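Local coordinates for coat protein (Sulfolobus turreted icosahedral virus, PDB 2BBD) that forms the capsid shell of the virus as its major capsid protein, probably with the double jelly-roll fold shared with certain bacterial and eukaryotic viruses, at residues 246-251 / 276-281; 83-88 / 308-313; 297-300 / 304-307; 56-61 / 264-269. All blocks are in the same frame, centred on the assembly; numbering follows the deposited sequence.

Interaction 1 of 4, residues 246-251 / 276-281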
loop_
_atom_site.group_PDB
_atom_site.type_symbol
_atom_site.label_atom_id
_atom_site.label_comp_id
_atom_site.label_asym_id
_atom_site.label_seq_id
_atom_site.Cartn_x
_atom_site.Cartn_y
_atom_site.Cartn_z
ATOM N N ILE A 246 -15.671 8.431 -13.697
ATOM C CA ILE A 246 -15.362 9.297 -12.575
ATOM C C ILE A 246 -14.728 10.573 -13.110
ATOM O O ILE A 246 -13.797 10.531 -13.916
ATOM C CB ILE A 246 -14.374 8.646 -11.584
ATOM C CG1 ILE A 246 -14.848 7.246 -11.194
ATOM C CG2 ILE A 246 -14.265 9.518 -10.335
ATOM C CD1 ILE A 246 -13.923 6.531 -10.222
ATOM N N LYS A 247 -15.260 11.704 -12.666
ATOM C CA LYS A 247 -14.773 13.023 -13.057
ATOM C C LYS A 247 -15.052 13.880 -11.831
ATOM O O LYS A 247 -16.192 14.287 -11.588
ATOM C CB LYS A 247 -15.558 13.549 -14.257
ATOM C CG LYS A 247 -15.046 14.869 -14.793
ATOM C CD LYS A 247 -13.719 14.698 -15.507
ATOM C CE LYS A 247 -13.228 16.033 -16.035
ATOM N NZ LYS A 247 -14.260 16.698 -16.878
ATOM N N VAL A 248 -14.011 14.141 -11.050
ATOM C CA VAL A 248 -14.176 14.891 -9.815
ATOM C C VAL A 248 -12.999 15.808 -9.556
ATOM O O VAL A 248 -11.918 15.612 -10.109
ATOM C CB VAL A 248 -14.324 13.902 -8.614
ATOM C CG1 VAL A 248 -14.346 14.649 -7.292
ATOM C CG2 VAL A 248 -15.588 13.080 -8.775
ATOM N N SER A 249 -13.213 16.816 -8.718
ATOM C CA SER A 249 -12.143 17.736 -8.365
ATOM C C SER A 249 -11.384 17.055 -7.235
ATOM O O SER A 249 -11.931 16.212 -6.530
ATOM C CB SER A 249 -12.714 19.064 -7.864
ATOM O OG SER A 249 -13.467 18.855 -6.681
ATOM N N TRP A 250 -10.127 17.423 -7.055
ATOM C CA TRP A 250 -9.329 16.823 -6.006
ATOM C C TRP A 250 -9.951 17.135 -4.643
ATOM O O TRP A 250 -10.016 16.269 -3.767
ATOM C CB TRP A 250 -7.901 17.359 -6.087
ATOM C CG TRP A 250 -6.888 16.490 -5.417
ATOM C CD1 TRP A 250 -6.172 16.782 -4.298
ATOM C CD2 TRP A 250 -6.433 15.209 -5.862
ATOM N NE1 TRP A 250 -5.286 15.765 -4.017
ATOM C CE2 TRP A 250 -5.426 14.786 -4.964
ATOM C CE3 TRP A 250 -6.775 14.378 -6.938
ATOM C CZ2 TRP A 250 -4.756 13.573 -5.110
ATOM C CZ3 TRP A 250 -6.109 13.167 -7.084
ATOM C CH2 TRP A 250 -5.109 12.776 -6.173
ATOM N N ALA A 251 -10.426 18.368 -4.472
ATOM C CA ALA A 251 -11.043 18.773 -3.212
ATOM C C ALA A 251 -12.272 17.931 -2.903
ATOM O O ALA A 251 -12.510 17.555 -1.754
ATOM C CB ALA A 251 -11.416 20.251 -3.257
ATOM N N ARG A 276 -15.983 1.090 -5.643
ATOM C CA ARG A 276 -17.369 0.696 -5.401
ATOM C C ARG A 276 -18.288 1.907 -5.271
ATOM O O ARG A 276 -19.505 1.783 -5.389
ATOM C CB ARG A 276 -17.491 -0.160 -4.141
ATOM C CG ARG A 276 -17.146 0.576 -2.869
ATOM C CD ARG A 276 -17.565 -0.218 -1.640
ATOM N NE ARG A 276 -17.097 0.413 -0.407
ATOM C CZ ARG A 276 -17.304 1.690 -0.083
ATOM N NH1 ARG A 276 -17.978 2.497 -0.897
ATOM N NH2 ARG A 276 -16.828 2.165 1.062
ATOM N N LYS A 277 -17.705 3.072 -5.020
ATOM C CA LYS A 277 -18.486 4.296 -4.889
ATOM C C LYS A 277 -18.860 4.852 -6.261
ATOM O O LYS A 277 -19.630 5.806 -6.361
ATOM C CB LYS A 277 -17.697 5.363 -4.120
ATOM C CG LYS A 277 -17.522 5.100 -2.635
ATOM C CD LYS A 277 -16.753 6.243 -2.001
ATOM C CE LYS A 277 -16.462 6.007 -0.528
ATOM N NZ LYS A 277 -17.688 5.980 0.316
ATOM N N TYR A 278 -18.307 4.261 -7.313
ATOM C CA TYR A 278 -18.583 4.719 -8.669
ATOM C C TYR A 278 -19.014 3.581 -9.585
ATOM O O TYR A 278 -19.412 3.801 -10.726
ATOM C CB TYR A 278 -17.355 5.420 -9.251
ATOM C CG TYR A 278 -16.914 6.620 -8.455
ATOM C CD1 TYR A 278 -16.105 6.480 -7.326
ATOM C CD2 TYR A 278 -17.320 7.903 -8.819
ATOM C CE1 TYR A 278 -15.714 7.594 -6.581
ATOM C CE2 TYR A 278 -16.938 9.017 -8.081
ATOM C CZ TYR A 278 -16.138 8.857 -6.967
ATOM O OH TYR A 278 -15.784 9.959 -6.232
ATOM N N PHE A 279 -18.916 2.359 -9.082
ATOM C CA PHE A 279 -19.326 1.177 -9.827
ATOM C C PHE A 279 -20.177 0.383 -8.852
ATOM O O PHE A 279 -20.177 0.676 -7.659
ATOM C CB PHE A 279 -18.120 0.326 -10.238
ATOM C CG PHE A 279 -17.282 0.931 -11.326
ATOM C CD1 PHE A 279 -16.298 1.866 -11.031
ATOM C CD2 PHE A 279 -17.470 0.549 -12.655
ATOM C CE1 PHE A 279 -15.509 2.410 -12.037
ATOM C CE2 PHE A 279 -16.689 1.088 -13.676
ATOM C CZ PHE A 279 -15.704 2.020 -13.366
ATOM N N ASN A 280 -20.913 -0.608 -9.339
ATOM C CA ASN A 280 -21.716 -1.412 -8.431
ATOM C C ASN A 280 -20.781 -2.510 -7.945
ATOM O O ASN A 280 -20.642 -3.555 -8.581
ATOM C CB ASN A 280 -22.930 -1.997 -9.150
ATOM C CG ASN A 280 -23.850 -2.747 -8.208
ATOM O OD1 ASN A 280 -23.633 -3.925 -7.917
ATOM N ND2 ASN A 280 -24.875 -2.059 -7.704
ATOM N N GLY A 281 -20.130 -2.251 -6.814
ATOM C CA GLY A 281 -19.172 -3.200 -6.272
ATOM C C GLY A 281 -17.793 -2.775 -6.742
ATOM O O GLY A 281 -17.640 -1.674 -7.270
#
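The Y278 ring carries I246 on one face. I246 CD1 sits 3.8 Å from the centroid of the Y278 ring, 26° off the ring normal, which makes a CH-pi contact. V248 approaches the same ring obliquely near its hydroxyl end, with CG2 4.3 Å from Y278 CE2. The contact joins the two sheets of the C-terminal jelly roll at their margins. Strand 243-249 is the outermost strand of the four-stranded sheet, and strand 270-284 is outermost in the larger sheet. Y278 lies in an irregular break of that second strand, just after a short 3-10 segment.

I246 meets the ring with both branches. CG1 lies anti to the carbonyl carbon (chi1 -51°) and leads CD1 over the CG side of the ring. CG2 comes down on the same face further out, 3.5 Å from Y278 CE2. The two side chains cross at about a right angle.

The hydroxyl of Y278 has E256 OE1 of helix 250-261 as its hydrogen-bond partner. L253 of that helix also touches Y278. At the hydroxyl end V248 CG2 stands 4.0 Å from Y278 OH.

Interaction 2 of 4, residues 83-88 / 308-313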
loop_
_atom_site.group_PDB
_atom_site.type_symbol
_atom_site.label_atom_id
_atom_site.label_comp_id
_atom_site.label_asym_id
_atom_site.label_seq_id
_atom_site.Cartn_x
_atom_site.Cartn_y
_atom_site.Cartn_z
ATOM N N GLY A 83 2.363 3.506 3.738
ATOM C CA GLY A 83 2.236 4.326 4.936
ATOM C C GLY A 83 1.073 5.302 4.809
ATOM O O GLY A 83 0.306 5.510 5.749
ATOM N N ILE A 84 0.938 5.907 3.637
ATOM C CA ILE A 84 -0.162 6.833 3.420
ATOM C C ILE A 84 -1.472 6.032 3.449
ATOM O O ILE A 84 -2.485 6.506 3.964
ATOM C CB ILE A 84 0.023 7.601 2.083
ATOM C CG1 ILE A 84 1.223 8.544 2.210
ATOM C CG2 ILE A 84 -1.232 8.410 1.744
ATOM C CD1 ILE A 84 1.712 9.124 0.897
ATOM N N LEU A 85 -1.447 4.807 2.929
ATOM C CA LEU A 85 -2.644 3.977 2.954
ATOM C C LEU A 85 -3.000 3.689 4.416
ATOM O O LEU A 85 -4.173 3.681 4.790
ATOM C CB LEU A 85 -2.419 2.658 2.199
ATOM C CG LEU A 85 -3.652 1.745 2.084
ATOM C CD1 LEU A 85 -4.727 2.443 1.258
ATOM C CD2 LEU A 85 -3.270 0.417 1.435
HETATM N N MSE A 86 -1.987 3.464 5.250
HETATM C CA MSE A 86 -2.235 3.198 6.665
HETATM C C MSE A 86 -2.880 4.421 7.326
HETATM O O MSE A 86 -3.804 4.305 8.126
HETATM C CB MSE A 86 -0.925 2.864 7.390
HETATM C CG MSE A 86 -0.258 1.582 6.932
HETATM SE SE MSE A 86 -1.440 0.047 7.112
HETATM C CE MSE A 86 -1.761 -0.277 5.227
ATOM N N TYR A 87 -2.367 5.595 6.991
ATOM C CA TYR A 87 -2.881 6.841 7.538
ATOM C C TYR A 87 -4.391 6.926 7.318
ATOM O O TYR A 87 -5.149 7.179 8.246
ATOM C CB TYR A 87 -2.184 8.023 6.854
ATOM C CG TYR A 87 -2.801 9.374 7.131
ATOM C CD1 TYR A 87 -2.415 10.134 8.238
ATOM C CD2 TYR A 87 -3.758 9.906 6.265
ATOM C CE1 TYR A 87 -2.966 11.402 8.467
ATOM C CE2 TYR A 87 -4.319 11.161 6.488
ATOM C CZ TYR A 87 -3.921 11.903 7.579
ATOM O OH TYR A 87 -4.466 13.144 7.760
ATOM N N TYR A 88 -4.821 6.713 6.082
ATOM C CA TYR A 88 -6.239 6.786 5.753
ATOM C C TYR A 88 -7.101 5.690 6.386
ATOM O O TYR A 88 -8.168 5.972 6.943
ATOM C CB TYR A 88 -6.420 6.760 4.230
ATOM C CG TYR A 88 -6.139 8.090 3.563
ATOM C CD1 TYR A 88 -7.028 9.151 3.695
ATOM C CD2 TYR A 88 -4.986 8.289 2.805
ATOM C CE1 TYR A 88 -6.783 10.385 3.089
ATOM C CE2 TYR A 88 -4.725 9.522 2.191
ATOM C CZ TYR A 88 -5.634 10.568 2.340
ATOM O OH TYR A 88 -5.410 11.791 1.740
ATOM N N LEU A 308 -0.996 3.562 -5.961
ATOM C CA LEU A 308 -0.939 2.320 -5.198
ATOM C C LEU A 308 -2.307 1.656 -5.314
ATOM O O LEU A 308 -3.309 2.143 -4.767
ATOM C CB LEU A 308 -0.596 2.607 -3.732
ATOM C CG LEU A 308 -0.289 1.395 -2.838
ATOM C CD1 LEU A 308 0.404 1.868 -1.568
ATOM C CD2 LEU A 308 -1.561 0.653 -2.500
ATOM N N TYR A 309 -2.337 0.544 -6.037
ATOM C CA TYR A 309 -3.570 -0.206 -6.262
ATOM C C TYR A 309 -3.887 -1.290 -5.247
ATOM O O TYR A 309 -3.149 -2.270 -5.104
ATOM C CB TYR A 309 -3.528 -0.846 -7.640
ATOM C CG TYR A 309 -3.551 0.148 -8.763
ATOM C CD1 TYR A 309 -4.715 0.843 -9.073
ATOM C CD2 TYR A 309 -2.419 0.373 -9.535
ATOM C CE1 TYR A 309 -4.750 1.729 -10.134
ATOM C CE2 TYR A 309 -2.440 1.255 -10.594
ATOM C CZ TYR A 309 -3.606 1.928 -10.892
ATOM O OH TYR A 309 -3.634 2.788 -11.956
ATOM N N VAL A 310 -4.988 -1.119 -4.535
ATOM C CA VAL A 310 -5.388 -2.138 -3.594
ATOM C C VAL A 310 -6.357 -3.025 -4.369
ATOM O O VAL A 310 -7.548 -2.732 -4.453
ATOM C CB VAL A 310 -6.079 -1.540 -2.361
ATOM C CG1 VAL A 310 -6.528 -2.652 -1.446
ATOM C CG2 VAL A 310 -5.111 -0.610 -1.620
ATOM N N SER A 311 -5.820 -4.092 -4.955
ATOM C CA SER A 311 -6.601 -5.035 -5.747
ATOM C C SER A 311 -6.441 -6.477 -5.246
ATOM O O SER A 311 -5.620 -6.759 -4.373
ATOM C CB SER A 311 -6.154 -4.974 -7.213
ATOM O OG SER A 311 -6.293 -3.670 -7.758
ATOM N N TYR A 312 -7.242 -7.381 -5.807
ATOM C CA TYR A 312 -7.177 -8.797 -5.465
ATOM C C TYR A 312 -7.525 -9.647 -6.686
ATOM O O TYR A 312 -8.090 -9.153 -7.664
ATOM C CB TYR A 312 -8.110 -9.143 -4.302
ATOM C CG TYR A 312 -9.560 -8.774 -4.506
ATOM C CD1 TYR A 312 -10.021 -7.493 -4.199
ATOM C CD2 TYR A 312 -10.477 -9.712 -4.987
ATOM C CE1 TYR A 312 -11.352 -7.154 -4.362
ATOM C CE2 TYR A 312 -11.822 -9.381 -5.154
ATOM C CZ TYR A 312 -12.249 -8.098 -4.841
ATOM O OH TYR A 312 -13.566 -7.744 -5.020
ATOM N N VAL A 313 -7.169 -10.924 -6.621
ATOM C CA VAL A 313 -7.415 -11.845 -7.715
ATOM C C VAL A 313 -7.948 -13.151 -7.160
ATOM O O VAL A 313 -7.553 -13.577 -6.070
ATOM C CB VAL A 313 -6.108 -12.156 -8.487
ATOM C CG1 VAL A 313 -6.357 -13.248 -9.524
ATOM C CG2 VAL A 313 -5.584 -10.906 -9.156
#
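L85 and V310 meet through one methyl each. L85 CD2 lies 3.7 Å from V310 CG2, and the two side chains approach at an oblique angle. L308 comes in beside them, with its CD2 4.3 Å from L85 CD2. The two strand methyls are themselves neighbours: L308 CD2 is 3.9 Å from V310 CG2. The leucine of the helix therefore rests its CD2 on a small apolar patch made by alternate residues of the strand.

With chi1 at -176°, L85 swings CG to the far side from its backbone N, and this carries the isobutyl group off the helix toward the strand. V310 turns CG2 to the helix, the branch that lies beside its own backbone N.

The contact sets helix 79-89 against a face of the mixed sheet near the middle of the chain. Strand 303-313 belongs to the C-terminal jelly roll, while the helix directly follows strand 72-78 of the same sheet. This is consistent with a place where the two jelly rolls of the double jelly-roll fold adjoin. Y309 takes the other face of the strand and meets the Y211 ring edge-to-face.

On the helix, Y87 and Y88 serve the 264-269 loop. Y87 OH is hydrogen-bonded to A264 O, and Y88 OH to Y266 N and to S270 OG. A molecule of 2-methyl-2,4-pentanediol, probably from the crystallisation liquor, lies about 4 Å from the V310 side chain.

Interaction 3 of 4, residues 297-300 / 304-307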
loop_
_atom_site.group_PDB
_atom_site.type_symbol
_atom_site.label_atom_id
_atom_site.label_comp_id
_atom_site.label_asym_id
_atom_site.label_seq_id
_atom_site.Cartn_x
_atom_site.Cartn_y
_atom_site.Cartn_z
ATOM N N LEU A 297 -5.213 12.966 -14.646
ATOM C CA LEU A 297 -5.086 14.021 -13.658
ATOM C C LEU A 297 -4.840 15.394 -14.273
ATOM O O LEU A 297 -4.294 15.516 -15.368
ATOM C CB LEU A 297 -3.947 13.711 -12.684
ATOM C CG LEU A 297 -4.038 12.481 -11.773
ATOM C CD1 LEU A 297 -2.727 12.358 -10.990
ATOM C CD2 LEU A 297 -5.234 12.600 -10.820
ATOM N N ALA A 298 -5.280 16.420 -13.555
ATOM C CA ALA A 298 -5.060 17.799 -13.956
ATOM C C ALA A 298 -4.106 18.286 -12.884
ATOM O O ALA A 298 -4.446 18.266 -11.699
ATOM C CB ALA A 298 -6.361 18.597 -13.911
ATOM N N LEU A 299 -2.915 18.715 -13.291
ATOM C CA LEU A 299 -1.914 19.174 -12.332
ATOM C C LEU A 299 -1.448 20.613 -12.538
ATOM O O LEU A 299 -1.243 21.046 -13.665
ATOM C CB LEU A 299 -0.687 18.254 -12.384
ATOM C CG LEU A 299 -0.905 16.755 -12.188
ATOM C CD1 LEU A 299 0.419 16.025 -12.375
ATOM C CD2 LEU A 299 -1.475 16.489 -10.810
ATOM N N GLN A 300 -1.257 21.330 -11.429
ATOM C CA GLN A 300 -0.791 22.722 -11.439
ATOM C C GLN A 300 0.680 22.821 -11.843
ATOM O O GLN A 300 1.149 23.881 -12.254
ATOM C CB GLN A 300 -0.936 23.332 -10.049
ATOM C CG GLN A 300 -2.351 23.409 -9.507
ATOM C CD GLN A 300 -3.116 24.577 -10.087
ATOM O OE1 GLN A 300 -3.870 24.429 -11.055
ATOM N NE2 GLN A 300 -2.910 25.756 -9.510
ATOM N N ASN A 304 5.619 13.997 -10.623
ATOM C CA ASN A 304 5.696 12.563 -10.775
ATOM C C ASN A 304 4.497 12.036 -9.993
ATOM O O ASN A 304 4.205 12.509 -8.892
ATOM C CB ASN A 304 7.025 12.047 -10.233
ATOM C CG ASN A 304 8.196 12.438 -11.124
ATOM O OD1 ASN A 304 8.057 12.510 -12.346
ATOM N ND2 ASN A 304 9.349 12.684 -10.520
ATOM N N VAL A 305 3.785 11.089 -10.589
ATOM C CA VAL A 305 2.594 10.519 -9.984
ATOM C C VAL A 305 2.779 9.079 -9.514
ATOM O O VAL A 305 3.399 8.262 -10.193
ATOM C CB VAL A 305 1.415 10.557 -10.987
ATOM C CG1 VAL A 305 0.129 10.077 -10.311
ATOM C CG2 VAL A 305 1.262 11.982 -11.557
ATOM N N TYR A 306 2.206 8.775 -8.358
ATOM C CA TYR A 306 2.291 7.439 -7.794
ATOM C C TYR A 306 0.922 6.875 -7.506
ATOM O O TYR A 306 0.109 7.497 -6.827
ATOM C CB TYR A 306 3.128 7.476 -6.527
ATOM C CG TYR A 306 4.538 7.883 -6.835
ATOM C CD1 TYR A 306 5.454 6.957 -7.335
ATOM C CD2 TYR A 306 4.938 9.209 -6.705
ATOM C CE1 TYR A 306 6.727 7.346 -7.697
ATOM C CE2 TYR A 306 6.201 9.610 -7.068
ATOM C CZ TYR A 306 7.097 8.679 -7.564
ATOM O OH TYR A 306 8.354 9.090 -7.942
ATOM N N SER A 307 0.674 5.685 -8.042
ATOM C CA SER A 307 -0.600 5.019 -7.859
ATOM C C SER A 307 -0.436 3.665 -7.160
ATOM O O SER A 307 0.192 2.742 -7.693
ATOM C CB SER A 307 -1.268 4.820 -9.216
ATOM O OG SER A 307 -2.476 4.108 -9.085
#
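A beta-arch brings L297 and L299 against V305. The chain leaves strand 293-299 in the four-stranded sheet, turns, and enters strand 303-313 in the larger sheet. The two strands therefore face each other through their side chains and do not pair as a hairpin.

L297 and V305 reach toward each other tip to tip. L297 CD1 lies 3.7 Å from V305 CG1 and 4.0 Å from V305 CG2, so it rests against both branches of the valine. L299 meets the valine two residues on, from the same side of the strand, with CD1 4.2 Å from V305 CG2. The chi1 of V305, -175°, aims its fork at the opposing strand. There CG1 meets L297 alone, while CG2 is shared by L297 and L299.

All three residues are buried and purely apolar. V216 of strand 210-219 touches both L297 and V305. Y295 also packs on V305, and P230 touches L299. L297 is bonded through its backbone to I200 of strand 200-204, and A298 to E232 of strand 230-237, within the four-stranded sheet. Leucine and valine side chains facing each other across two sheets in this way form the hydrophobic core of a beta-sandwich, here the C-terminal jelly roll.

Interaction 4 of 4, residues 56-61 / 264-269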
loop_
_atom_site.group_PDB
_atom_site.type_symbol
_atom_site.label_atom_id
_atom_site.label_comp_id
_atom_site.label_asym_id
_atom_site.label_seq_id
_atom_site.Cartn_x
_atom_site.Cartn_y
_atom_site.Cartn_z
ATOM N N PHE A 56 8.186 11.505 5.362
ATOM C CA PHE A 56 8.911 10.984 6.516
ATOM C C PHE A 56 7.835 10.874 7.596
ATOM O O PHE A 56 6.923 11.703 7.657
ATOM C CB PHE A 56 10.016 11.956 6.957
ATOM C CG PHE A 56 10.562 11.677 8.341
ATOM C CD1 PHE A 56 9.910 12.163 9.474
ATOM C CD2 PHE A 56 11.700 10.892 8.518
ATOM C CE1 PHE A 56 10.379 11.871 10.761
ATOM C CE2 PHE A 56 12.174 10.594 9.800
ATOM C CZ PHE A 56 11.511 11.084 10.925
ATOM N N PRO A 57 7.922 9.869 8.480
ATOM C CA PRO A 57 8.920 8.802 8.603
ATOM C C PRO A 57 8.679 7.531 7.764
ATOM O O PRO A 57 9.501 6.608 7.784
ATOM C CB PRO A 57 8.909 8.519 10.103
ATOM C CG PRO A 57 7.448 8.634 10.429
ATOM C CD PRO A 57 6.990 9.854 9.625
ATOM N N TYR A 58 7.574 7.480 7.021
ATOM C CA TYR A 58 7.277 6.300 6.212
ATOM C C TYR A 58 8.340 5.984 5.173
ATOM O O TYR A 58 8.535 4.811 4.841
ATOM C CB TYR A 58 5.925 6.436 5.505
ATOM C CG TYR A 58 4.751 6.431 6.450
ATOM C CD1 TYR A 58 4.539 5.366 7.327
ATOM C CD2 TYR A 58 3.839 7.484 6.461
ATOM C CE1 TYR A 58 3.449 5.352 8.185
ATOM C CE2 TYR A 58 2.744 7.478 7.317
ATOM C CZ TYR A 58 2.555 6.413 8.173
ATOM O OH TYR A 58 1.470 6.402 9.006
ATOM N N ASN A 59 9.017 7.011 4.651
ATOM C CA ASN A 59 10.045 6.762 3.650
ATOM C C ASN A 59 11.366 6.237 4.234
ATOM O O ASN A 59 12.395 6.209 3.548
ATOM C CB ASN A 59 10.293 8.003 2.783
ATOM C CG ASN A 59 10.843 9.178 3.561
ATOM O OD1 ASN A 59 11.045 9.112 4.772
ATOM N ND2 ASN A 59 11.089 10.270 2.858
ATOM N N LEU A 60 11.343 5.838 5.504
ATOM C CA LEU A 60 12.533 5.242 6.113
ATOM C C LEU A 60 12.625 3.815 5.561
ATOM O O LEU A 60 13.614 3.103 5.776
ATOM C CB LEU A 60 12.436 5.230 7.639
ATOM C CG LEU A 60 12.656 6.590 8.318
ATOM C CD1 LEU A 60 12.584 6.411 9.829
ATOM C CD2 LEU A 60 14.018 7.160 7.918
ATOM N N VAL A 61 11.560 3.398 4.872
ATOM C CA VAL A 61 11.531 2.109 4.195
ATOM C C VAL A 61 11.313 2.503 2.749
ATOM O O VAL A 61 10.359 3.225 2.437
ATOM C CB VAL A 61 10.358 1.183 4.639
ATOM C CG1 VAL A 61 10.120 0.115 3.572
ATOM C CG2 VAL A 61 10.700 0.468 5.955
ATOM N N ALA A 264 -8.723 14.011 7.894
ATOM C CA ALA A 264 -8.351 14.999 6.897
ATOM C C ALA A 264 -7.311 14.366 5.968
ATOM O O ALA A 264 -6.726 13.333 6.299
ATOM C CB ALA A 264 -7.773 16.235 7.579
ATOM N N PRO A 265 -7.064 14.982 4.798
ATOM C CA PRO A 265 -6.092 14.480 3.814
ATOM C C PRO A 265 -4.670 14.382 4.362
ATOM O O PRO A 265 -4.248 15.217 5.158
ATOM C CB PRO A 265 -6.171 15.511 2.681
ATOM C CG PRO A 265 -7.535 16.118 2.842
ATOM C CD PRO A 265 -7.666 16.244 4.337
ATOM N N TYR A 266 -3.936 13.364 3.923
ATOM C CA TYR A 266 -2.549 13.184 4.344
ATOM C C TYR A 266 -1.777 14.443 3.928
ATOM O O TYR A 266 -0.879 14.908 4.631
ATOM C CB TYR A 266 -1.961 11.944 3.671
ATOM C CG TYR A 266 -0.523 11.714 4.016
ATOM C CD1 TYR A 266 -0.155 11.189 5.258
ATOM C CD2 TYR A 266 0.483 12.048 3.110
ATOM C CE1 TYR A 266 1.186 11.002 5.581
ATOM C CE2 TYR A 266 1.819 11.864 3.426
ATOM C CZ TYR A 266 2.164 11.340 4.660
ATOM O OH TYR A 266 3.494 11.155 4.949
ATOM N N SER A 267 -2.129 14.979 2.764
ATOM C CA SER A 267 -1.550 16.220 2.265
ATOM C C SER A 267 -2.470 16.698 1.154
ATOM O O SER A 267 -3.441 16.022 0.814
ATOM C CB SER A 267 -0.131 16.032 1.720
ATOM O OG SER A 267 -0.140 15.380 0.464
ATOM N N GLY A 268 -2.174 17.859 0.590
ATOM C CA GLY A 268 -3.008 18.354 -0.484
ATOM C C GLY A 268 -2.776 17.595 -1.776
ATOM O O GLY A 268 -3.467 17.835 -2.756
ATOM N N ALA A 269 -1.823 16.665 -1.794
ATOM C CA ALA A 269 -1.542 15.936 -3.032
ATOM C C ALA A 269 -1.831 14.447 -2.998
ATOM O O ALA A 269 -1.339 13.699 -3.847
ATOM C CB ALA A 269 -0.087 16.172 -3.452
HETATM O O HOH W 1 4.371 10.998 7.221
#
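Y58 and Y266 meet by van der Waals contact between their rings. The side chains slide past each other in opposite directions. Y266 OH sits at the edge of the Y58 ring, in its plane, 4.0 Å from Y58 CD2. The rings come to 4.2 Å between Y58 CE2 and Y266 CE1. Y266 CG lies anti to the backbone N (chi1 178°), which extends the ring across to the other loop. The Y266 ring also meets Y87 of helix 79-89 edge-to-face.

A water adds a polar link. It donates to F56 O at 2.7 Å. Its separation from Y266 OH, 2.4 Å, is shorter than a normal hydrogen bond, so the detail of that end is doubtful. The hydroxyl of Y58 is bonded to N94 OD1.

Each loop also has its own local order. The peptide bond between F56 and P57 is cis, and P57 CB lies 3.6 Å above the plane of the F56 ring, over its centre. In the other loop S267 OG accepts from A269 N at 3.1 Å, an N-H...O angle of 160°, which makes an ST turn.

The contact joins the loop before strand 61-68 to the loop before strand 270-284. Y58 also touches V114 and meets the W116 ring, both on strand 108-123 of the five-stranded sheet. These neighbours are consistent with an interface between the two jelly rolls of a double jelly-roll capsid protein.

Interactions 2 and 4 have centres 13 Å apart and touch directly. Y87 OH lies 2.7 Å from A264 O and Y88 OH 3.1 Å from Y266 N, both probable hydrogen bonds linking helix 79-89 to the 264-269 loop. Both interactions probably lie where the two jelly rolls adjoin. The Y266 side chain, like that of V310, is near bound 2-methyl-2,4-pentanediol, probably from the crystallisation liquor, and no pocket function follows from it. Interactions 1 and 3 lie in the C-terminal jelly roll, about 17 Å apart between centres. W250 connects them, with CZ3 3.9 Å from L297 CD2. The same tryptophan packs on interaction 4, its NE1 3.0 Å from G268 O. Interactions 2 and 3 share strand 303-313.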